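Local coordinates for replicase polyprotein 1a (Avian infectious bronchitis virus, PDB 3LD1) that is the nsp2a part of a coronavirus replicase polyprotein, a non-structural protein whose own role in infection is not firmly established, at residues A[25-37]-A[200-212]. The protein carries 3 engineered substitutions. Residues are numbered along the deposited sequence; the frame is centred on the assembly and turned at random.
Sequences HNPKDYADAFAVR and ALKMAFAKCAKSI
Tyr-30 and Phe-34, one turn apart on helix 30-37, both pack against Ala-206 of helix 200-207, Tyr-30 on its backbone and Phe-34 on its CB, a worked example of small residues letting helices pack closely. The contact joins helix 30-46 to the end of helix 194-207, far apart in sequence. The segment axes come within 8.4 Å at 133°, and the CA atoms of Ala-31 and Ala-206 lie 4.2 Å apart. Both aromatic side chains hold CG anti to the backbone N (chi1 -169° for Tyr-30), which carries their rings across to the partner helix. Phe-205 CB makes a CH-pi contact over one face of the tyrosine ring, 4.2 Å from its centroid, while Lys-202 O lies at the ring edge. A second CH-pi contact puts Ala-206 CB over a face of the Phe-34 ring. Between helices 128-134 and 140-162, Gln-135 O is hydrogen-bonded to Tyr-30 OH and Ala-137 O to Lys-202 NZ.

Nearer the start of helix 30-37, Ala-209 CB packs 3.8 Å from Ala-31 CB. Lys-210 crosses Asp-29 at about a right angle, and its NZ meets the syn lone pair of Asp-29 OD2 at 2.9 Å in a salt bridge. OD1 caps the helix by accepting from Asp-32 N. The carboxylate's charge probably offsets the proximity of Lys-28 NZ to Lys-210 NZ. The chemistry implies a largely apolar helix junction in which one ring also lies against peptide backbone, with an exposed lysine tying its rim.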
ATOM      1  N   HIS A  25     -23.245  -1.910  -9.592  1.00 52.23           N
ATOM      2  CA  HIS A  25     -22.505  -2.096  -8.394  1.00 52.53           C
ATOM      3  C   HIS A  25     -22.037  -0.772  -7.874  1.00 53.23           C
ATOM      4  O   HIS A  25     -21.631   0.061  -8.668  1.00 53.44           O
ATOM      5  CB  HIS A  25     -21.366  -3.022  -8.589  1.00 52.52           C
ATOM      6  CG  HIS A  25     -20.848  -3.558  -7.303  1.00 55.43           C
ATOM      7  ND1 HIS A  25     -20.086  -2.796  -6.436  1.00 56.87           N
ATOM      8  CD2 HIS A  25     -21.032  -4.756  -6.703  1.00 56.21           C
ATOM      9  CE1 HIS A  25     -19.788  -3.520  -5.375  1.00 57.02           C
ATOM     10  NE2 HIS A  25     -20.342  -4.714  -5.518  1.00 56.54           N
ATOM     11  N   ASN A  26     -22.194  -0.548  -6.560  1.00 54.23           N
ATOM     12  CA  ASN A  26     -21.696   0.667  -5.877  1.00 55.05           C
ATOM     13  C   ASN A  26     -20.386   0.344  -5.128  1.00 55.04           C
ATOM     14  O   ASN A  26     -20.415  -0.191  -4.003  1.00 55.77           O
ATOM     15  CB  ASN A  26     -22.766   1.323  -4.947  1.00 54.24           C
ATOM     16  CG  ASN A  26     -22.195   2.501  -4.085  1.00 55.59           C
ATOM     17  OD1 ASN A  26     -20.966   2.728  -3.977  1.00 56.56           O
ATOM     18  ND2 ASN A  26     -23.104   3.247  -3.458  1.00 57.68           N
ATOM     19  N   PRO A  27     -19.235   0.678  -5.738  1.00 54.99           N
ATOM     20  CA  PRO A  27     -17.892   0.211  -5.227  1.00 55.01           C
ATOM     21  C   PRO A  27     -17.411   0.932  -3.933  1.00 54.25           C
ATOM     22  O   PRO A  27     -17.361   2.156  -3.870  1.00 51.12           O
ATOM     23  CB  PRO A  27     -16.934   0.511  -6.403  1.00 55.36           C
ATOM     24  CG  PRO A  27     -17.563   1.778  -7.058  1.00 55.11           C
ATOM     25  CD  PRO A  27     -19.112   1.571  -6.908  1.00 54.25           C
ATOM     26  N   LYS A  28     -17.034   0.130  -2.939  1.00 55.75           N
ATOM     27  CA  LYS A  28     -16.697   0.610  -1.614  1.00 55.83           C
ATOM     28  C   LYS A  28     -15.471   1.562  -1.727  1.00 56.19           C
ATOM     29  O   LYS A  28     -15.506   2.689  -1.161  1.00 55.98           O
ATOM     30  CB  LYS A  28     -16.500  -0.625  -0.663  1.00 57.98           C
ATOM     31  CG  LYS A  28     -15.649  -0.492   0.731  1.00 58.74           C
ATOM     32  CD  LYS A  28     -15.968   0.826   1.615  1.00 63.98           C
ATOM     33  CE  LYS A  28     -16.262   0.518   3.108  1.00 64.07           C
ATOM     34  NZ  LYS A  28     -15.290  -0.473   3.718  1.00 69.18           N
ATOM     35  N   ASP A  29     -14.424   1.112  -2.458  1.00 54.25           N
ATOM     36  CA  ASP A  29     -13.160   1.881  -2.691  1.00 53.77           C
ATOM     37  C   ASP A  29     -12.478   1.202  -3.866  1.00 51.30           C
ATOM     38  O   ASP A  29     -13.121   0.384  -4.539  1.00 51.52           O
ATOM     39  CB  ASP A  29     -12.217   1.800  -1.474  1.00 53.61           C
ATOM     40  CG  ASP A  29     -12.110   0.388  -0.960  1.00 55.47           C
ATOM     41  OD1 ASP A  29     -11.854  -0.529  -1.813  1.00 52.99           O
ATOM     42  OD2 ASP A  29     -12.378   0.178   0.268  1.00 57.81           O
ATOM     43  N   TYR A  30     -11.182   1.469  -4.064  1.00 48.35           N
ATOM     44  CA  TYR A  30     -10.449   0.919  -5.201  1.00 45.98           C
ATOM     45  C   TYR A  30     -10.251  -0.580  -5.072  1.00 46.43           C
ATOM     46  O   TYR A  30     -10.272  -1.322  -6.068  1.00 45.44           O
ATOM     47  CB  TYR A  30      -9.098   1.606  -5.378  1.00 45.79           C
ATOM     48  CG  TYR A  30      -8.450   1.241  -6.684  1.00 42.96           C
ATOM     49  CD1 TYR A  30      -7.615   0.138  -6.788  1.00 43.50           C
ATOM     50  CD2 TYR A  30      -8.742   1.945  -7.854  1.00 46.24           C
ATOM     51  CE1 TYR A  30      -7.029  -0.239  -8.022  1.00 41.19           C
ATOM     52  CE2 TYR A  30      -8.176   1.561  -9.106  1.00 45.54           C
ATOM     53  CZ  TYR A  30      -7.336   0.477  -9.172  1.00 42.40           C
ATOM     54  OH  TYR A  30      -6.795   0.124 -10.369  1.00 40.77           O
ATOM     55  N   ALA A  31     -10.092  -1.044  -3.837  1.00 46.70           N
ATOM     56  CA  ALA A  31     -10.026  -2.471  -3.624  1.00 47.30           C
ATOM     57  C   ALA A  31     -11.285  -3.168  -4.119  1.00 47.03           C
ATOM     58  O   ALA A  31     -11.192  -4.150  -4.879  1.00 48.15           O
ATOM     59  CB  ALA A  31      -9.692  -2.810  -2.201  1.00 47.01           C
ATOM     60  N   ASP A  32     -12.447  -2.660  -3.737  1.00 47.15           N
ATOM     61  CA  ASP A  32     -13.726  -3.284  -4.136  1.00 46.57           C
ATOM     62  C   ASP A  32     -13.851  -3.190  -5.677  1.00 46.24           C
ATOM     63  O   ASP A  32     -14.037  -4.170  -6.405  1.00 45.27           O
ATOM     64  CB  ASP A  32     -14.896  -2.580  -3.394  1.00 46.24           C
ATOM     65  CG  ASP A  32     -16.303  -3.344  -3.489  1.00 48.41           C
ATOM     66  OD1 ASP A  32     -16.416  -4.614  -3.583  1.00 48.62           O
ATOM     67  OD2 ASP A  32     -17.347  -2.632  -3.430  1.00 50.14           O
ATOM     68  N   ALA A  33     -13.635  -1.996  -6.191  1.00 46.31           N
ATOM     69  CA  ALA A  33     -13.786  -1.801  -7.608  1.00 44.92           C
ATOM     70  C   ALA A  33     -12.912  -2.798  -8.298  1.00 45.11           C
ATOM     71  O   ALA A  33     -13.368  -3.492  -9.240  1.00 45.88           O
ATOM     72  CB  ALA A  33     -13.404  -0.395  -7.984  1.00 44.71           C
ATOM     73  N   PHE A  34     -11.661  -2.910  -7.850  1.00 43.48           N
ATOM     74  CA  PHE A  34     -10.760  -3.778  -8.559  1.00 42.75           C
ATOM     75  C   PHE A  34     -11.296  -5.215  -8.456  1.00 42.93           C
ATOM     76  O   PHE A  34     -11.284  -5.982  -9.425  1.00 42.39           O
ATOM     77  CB  PHE A  34      -9.362  -3.669  -7.910  1.00 44.17           C
ATOM     78  CG  PHE A  34      -8.378  -4.720  -8.350  1.00 39.06           C
ATOM     79  CD1 PHE A  34      -7.576  -4.506  -9.454  1.00 42.47           C
ATOM     80  CD2 PHE A  34      -8.247  -5.905  -7.645  1.00 38.64           C
ATOM     81  CE1 PHE A  34      -6.610  -5.460  -9.918  1.00 42.92           C
ATOM     82  CE2 PHE A  34      -7.273  -6.879  -8.050  1.00 44.88           C
ATOM     83  CZ  PHE A  34      -6.436  -6.637  -9.214  1.00 43.00           C
ATOM     84  N   ALA A  35     -11.750  -5.591  -7.262  1.00 41.81           N
ATOM     85  CA  ALA A  35     -12.271  -6.956  -7.085  1.00 41.50           C
ATOM     86  C   ALA A  35     -13.467  -7.266  -8.038  1.00 40.82           C
ATOM     87  O   ALA A  35     -13.483  -8.327  -8.754  1.00 41.66           O
ATOM     88  CB  ALA A  35     -12.594  -7.247  -5.577  1.00 40.44           C
ATOM     89  N   VAL A  36     -14.401  -6.323  -8.108  1.00 38.89           N
ATOM     90  CA  VAL A  36     -15.593  -6.471  -8.946  1.00 39.12           C
ATOM     91  C   VAL A  36     -15.251  -6.556 -10.463  1.00 40.64           C
ATOM     92  O   VAL A  36     -15.789  -7.425 -11.184  1.00 42.77           O
ATOM     93  CB  VAL A  36     -16.622  -5.329  -8.713  1.00 38.30           C
ATOM     94  CG1 VAL A  36     -17.850  -5.601  -9.472  1.00 35.50           C
ATOM     95  CG2 VAL A  36     -16.960  -5.131  -7.172  1.00 38.11           C
ATOM     96  N   ARG A  37     -14.354  -5.697 -10.952  1.00 40.97           N
ATOM     97  CA  ARG A  37     -14.039  -5.710 -12.367  1.00 41.77           C
ATOM     98  C   ARG A  37     -13.227  -6.978 -12.676  1.00 42.94           C
ATOM     99  O   ARG A  37     -13.408  -7.617 -13.704  1.00 42.53           O
ATOM    100  CB  ARG A  37     -13.314  -4.410 -12.760  1.00 41.50           C
ATOM    101  CG  ARG A  37     -12.848  -4.315 -14.238  1.00 41.27           C
ATOM    102  CD  ARG A  37     -14.016  -4.464 -15.164  1.00 39.34           C
ATOM    103  NE  ARG A  37     -13.700  -4.655 -16.616  1.00 35.46           N
ATOM    104  CZ  ARG A  37     -13.489  -3.613 -17.404  1.00 32.18           C
ATOM    105  NH1 ARG A  37     -13.480  -2.402 -16.854  1.00 32.19           N
ATOM    106  NH2 ARG A  37     -13.256  -3.777 -18.688  1.00 32.68           N
ATOM    107  N   ALA A 200       0.129  -3.990 -12.890  1.00 38.06           N
ATOM    108  CA  ALA A 200       0.750  -4.195 -11.592  1.00 38.92           C
ATOM    109  C   ALA A 200       0.308  -3.053 -10.652  1.00 39.59           C
ATOM    110  O   ALA A 200       0.081  -3.218  -9.448  1.00 39.25           O
ATOM    111  CB  ALA A 200       2.235  -4.201 -11.783  1.00 39.45           C
ATOM    112  N   LEU A 201       0.117  -1.907 -11.251  1.00 38.79           N
ATOM    113  CA  LEU A 201      -0.192  -0.751 -10.505  1.00 40.38           C
ATOM    114  C   LEU A 201      -1.620  -0.733 -10.033  1.00 41.12           C
ATOM    115  O   LEU A 201      -1.928  -0.243  -8.952  1.00 41.45           O
ATOM    116  CB  LEU A 201       0.056   0.437 -11.399  1.00 40.28           C
ATOM    117  CG  LEU A 201       0.142   1.760 -10.749  1.00 40.88           C
ATOM    118  CD1 LEU A 201       1.281   1.650  -9.728  1.00 40.94           C
ATOM    119  CD2 LEU A 201       0.483   2.633 -11.880  1.00 37.71           C
ATOM    120  N   LYS A 202      -2.525  -1.259 -10.830  1.00 42.89           N
ATOM    121  CA  LYS A 202      -3.882  -1.468 -10.280  1.00 43.89           C
ATOM    122  C   LYS A 202      -3.794  -2.390  -9.057  1.00 43.64           C
ATOM    123  O   LYS A 202      -4.318  -2.079  -7.986  1.00 45.08           O
ATOM    124  CB  LYS A 202      -4.828  -2.107 -11.321  1.00 45.39           C
ATOM    125  CG  LYS A 202      -5.112  -1.302 -12.627  1.00 43.80           C
ATOM    126  CD  LYS A 202      -5.854  -2.227 -13.648  1.00 42.35           C
ATOM    127  CE  LYS A 202      -6.413  -1.382 -14.813  1.00 43.82           C
ATOM    128  NZ  LYS A 202      -6.607  -2.257 -16.019  1.00 41.36           N
ATOM    129  N   MET A 203      -3.109  -3.519  -9.205  1.00 43.71           N
ATOM    130  CA  MET A 203      -3.001  -4.476  -8.121  1.00 43.65           C
ATOM    131  C   MET A 203      -2.462  -3.754  -6.886  1.00 44.21           C
ATOM    132  O   MET A 203      -3.012  -3.863  -5.796  1.00 44.82           O
ATOM    133  CB  MET A 203      -2.166  -5.671  -8.525  1.00 43.30           C
ATOM    134  CG  MET A 203      -2.111  -6.716  -7.389  1.00 47.99           C
ATOM    135  SD  MET A 203      -0.955  -6.186  -6.054  1.00 51.19           S
ATOM    136  CE  MET A 203       0.383  -7.351  -6.287  1.00 48.50           C
ATOM    137  N   ALA A 204      -1.433  -2.945  -7.082  1.00 43.66           N
ATOM    138  CA  ALA A 204      -0.818  -2.257  -5.979  1.00 43.14           C
ATOM    139  C   ALA A 204      -1.726  -1.201  -5.399  1.00 43.74           C
ATOM    140  O   ALA A 204      -1.735  -1.013  -4.159  1.00 44.55           O
ATOM    141  CB  ALA A 204       0.518  -1.652  -6.406  1.00 42.84           C
ATOM    142  N   PHE A 205      -2.513  -0.506  -6.236  1.00 42.92           N
ATOM    143  CA  PHE A 205      -3.427   0.530  -5.642  1.00 42.31           C
ATOM    144  C   PHE A 205      -4.596  -0.151  -4.853  1.00 42.45           C
ATOM    145  O   PHE A 205      -5.111   0.424  -3.922  1.00 42.46           O
ATOM    146  CB  PHE A 205      -3.983   1.545  -6.675  1.00 42.57           C
ATOM    147  CG  PHE A 205      -2.993   2.673  -7.088  1.00 40.68           C
ATOM    148  CD1 PHE A 205      -2.345   3.444  -6.133  1.00 37.84           C
ATOM    149  CD2 PHE A 205      -2.782   2.948  -8.413  1.00 39.12           C
ATOM    150  CE1 PHE A 205      -1.458   4.397  -6.482  1.00 39.34           C
ATOM    151  CE2 PHE A 205      -1.920   3.937  -8.802  1.00 43.26           C
ATOM    152  CZ  PHE A 205      -1.234   4.681  -7.823  1.00 43.09           C
ATOM    153  N   ALA A 206      -4.970  -1.364  -5.252  1.00 41.99           N
ATOM    154  CA  ALA A 206      -5.906  -2.186  -4.527  1.00 43.71           C
ATOM    155  C   ALA A 206      -5.255  -2.533  -3.204  1.00 44.87           C
ATOM    156  O   ALA A 206      -5.890  -2.461  -2.155  1.00 44.11           O
ATOM    157  CB  ALA A 206      -6.234  -3.503  -5.323  1.00 42.28           C
ATOM    158  N   LYS A 207      -3.958  -2.860  -3.232  1.00 47.06           N
ATOM    159  CA  LYS A 207      -3.399  -3.440  -2.017  1.00 48.80           C
ATOM    160  C   LYS A 207      -3.412  -2.413  -0.951  1.00 49.59           C
ATOM    161  O   LYS A 207      -3.485  -2.739   0.225  1.00 50.68           O
ATOM    162  CB  LYS A 207      -2.026  -4.081  -2.173  1.00 48.52           C
ATOM    163  CG  LYS A 207      -1.595  -4.879  -0.919  1.00 48.47           C
ATOM    164  CD  LYS A 207      -0.319  -5.724  -1.092  1.00 49.33           C
ATOM    165  CE  LYS A 207       0.188  -6.356   0.235  1.00 47.89           C
ATOM    166  NZ  LYS A 207       1.614  -6.845   0.062  1.00 51.09           N
ATOM    167  N   CYS A 208      -3.430  -1.160  -1.350  1.00 50.87           N
ATOM    168  CA  CYS A 208      -3.370  -0.203  -0.342  1.00 52.52           C
ATOM    169  C   CYS A 208      -4.493   0.780  -0.360  1.00 54.32           C
ATOM    170  O   CYS A 208      -4.445   1.803   0.327  1.00 53.11           O
ATOM    171  CB  CYS A 208      -2.005   0.405  -0.313  1.00 52.50           C
ATOM    172  SG  CYS A 208      -1.604   1.382  -1.666  1.00 57.57           S
ATOM    173  N   ALA A 209      -5.546   0.437  -1.103  1.00 56.26           N
ATOM    174  CA  ALA A 209      -6.747   1.235  -1.063  1.00 58.78           C
ATOM    175  C   ALA A 209      -7.148   1.473   0.391  1.00 61.12           C
ATOM    176  O   ALA A 209      -7.471   2.625   0.763  1.00 61.71           O
ATOM    177  CB  ALA A 209      -7.873   0.518  -1.774  1.00 58.75           C
ATOM    178  N   LYS A 210      -7.104   0.391   1.197  1.00 62.23           N
ATOM    179  CA  LYS A 210      -7.849   0.305   2.464  1.00 63.71           C
ATOM    180  C   LYS A 210      -7.149   1.072   3.606  1.00 64.16           C
ATOM    181  O   LYS A 210      -7.747   1.913   4.244  1.00 64.88           O
ATOM    182  CB  LYS A 210      -8.060  -1.175   2.869  1.00 65.16           C
ATOM    183  CG  LYS A 210      -9.509  -1.564   3.215  1.00 65.81           C
ATOM    184  CD  LYS A 210     -10.192  -2.279   2.030  1.00 68.64           C
ATOM    185  CE  LYS A 210     -11.716  -2.531   2.278  1.00 70.40           C
ATOM    186  NZ  LYS A 210     -12.585  -2.610   1.006  1.00 68.10           N
ATOM    187  N   SER A 211      -5.873   0.785   3.872  1.00 63.85           N
ATOM    188  CA  SER A 211      -5.132   1.466   4.961  1.00 61.87           C
ATOM    189  C   SER A 211      -3.698   1.498   4.546  1.00 60.21           C
ATOM    190  O   SER A 211      -3.277   0.734   3.659  1.00 60.50           O
ATOM    191  CB  SER A 211      -5.220   0.603   6.196  1.00 61.98           C
ATOM    192  OG  SER A 211      -4.991  -0.738   5.750  1.00 61.87           O
ATOM    193  N   ILE A 212      -2.924   2.358   5.187  1.00 58.27           N
ATOM    194  CA  ILE A 212      -1.461   2.307   5.051  1.00 56.08           C
ATOM    195  C   ILE A 212      -0.909   2.106   6.456  1.00 54.96           C
ATOM    196  O   ILE A 212      -1.201   2.928   7.330  1.00 54.66           O
ATOM    197  CB  ILE A 212      -0.909   3.587   4.285  1.00 56.07           C
ATOM    198  CG1 ILE A 212      -0.630   3.279   2.811  1.00 54.38           C
ATOM    199  CG2 ILE A 212       0.354   4.198   4.910  1.00 53.96           C
ATOM    200  CD1 ILE A 212      -1.836   3.137   1.969  1.00 55.26           C
TER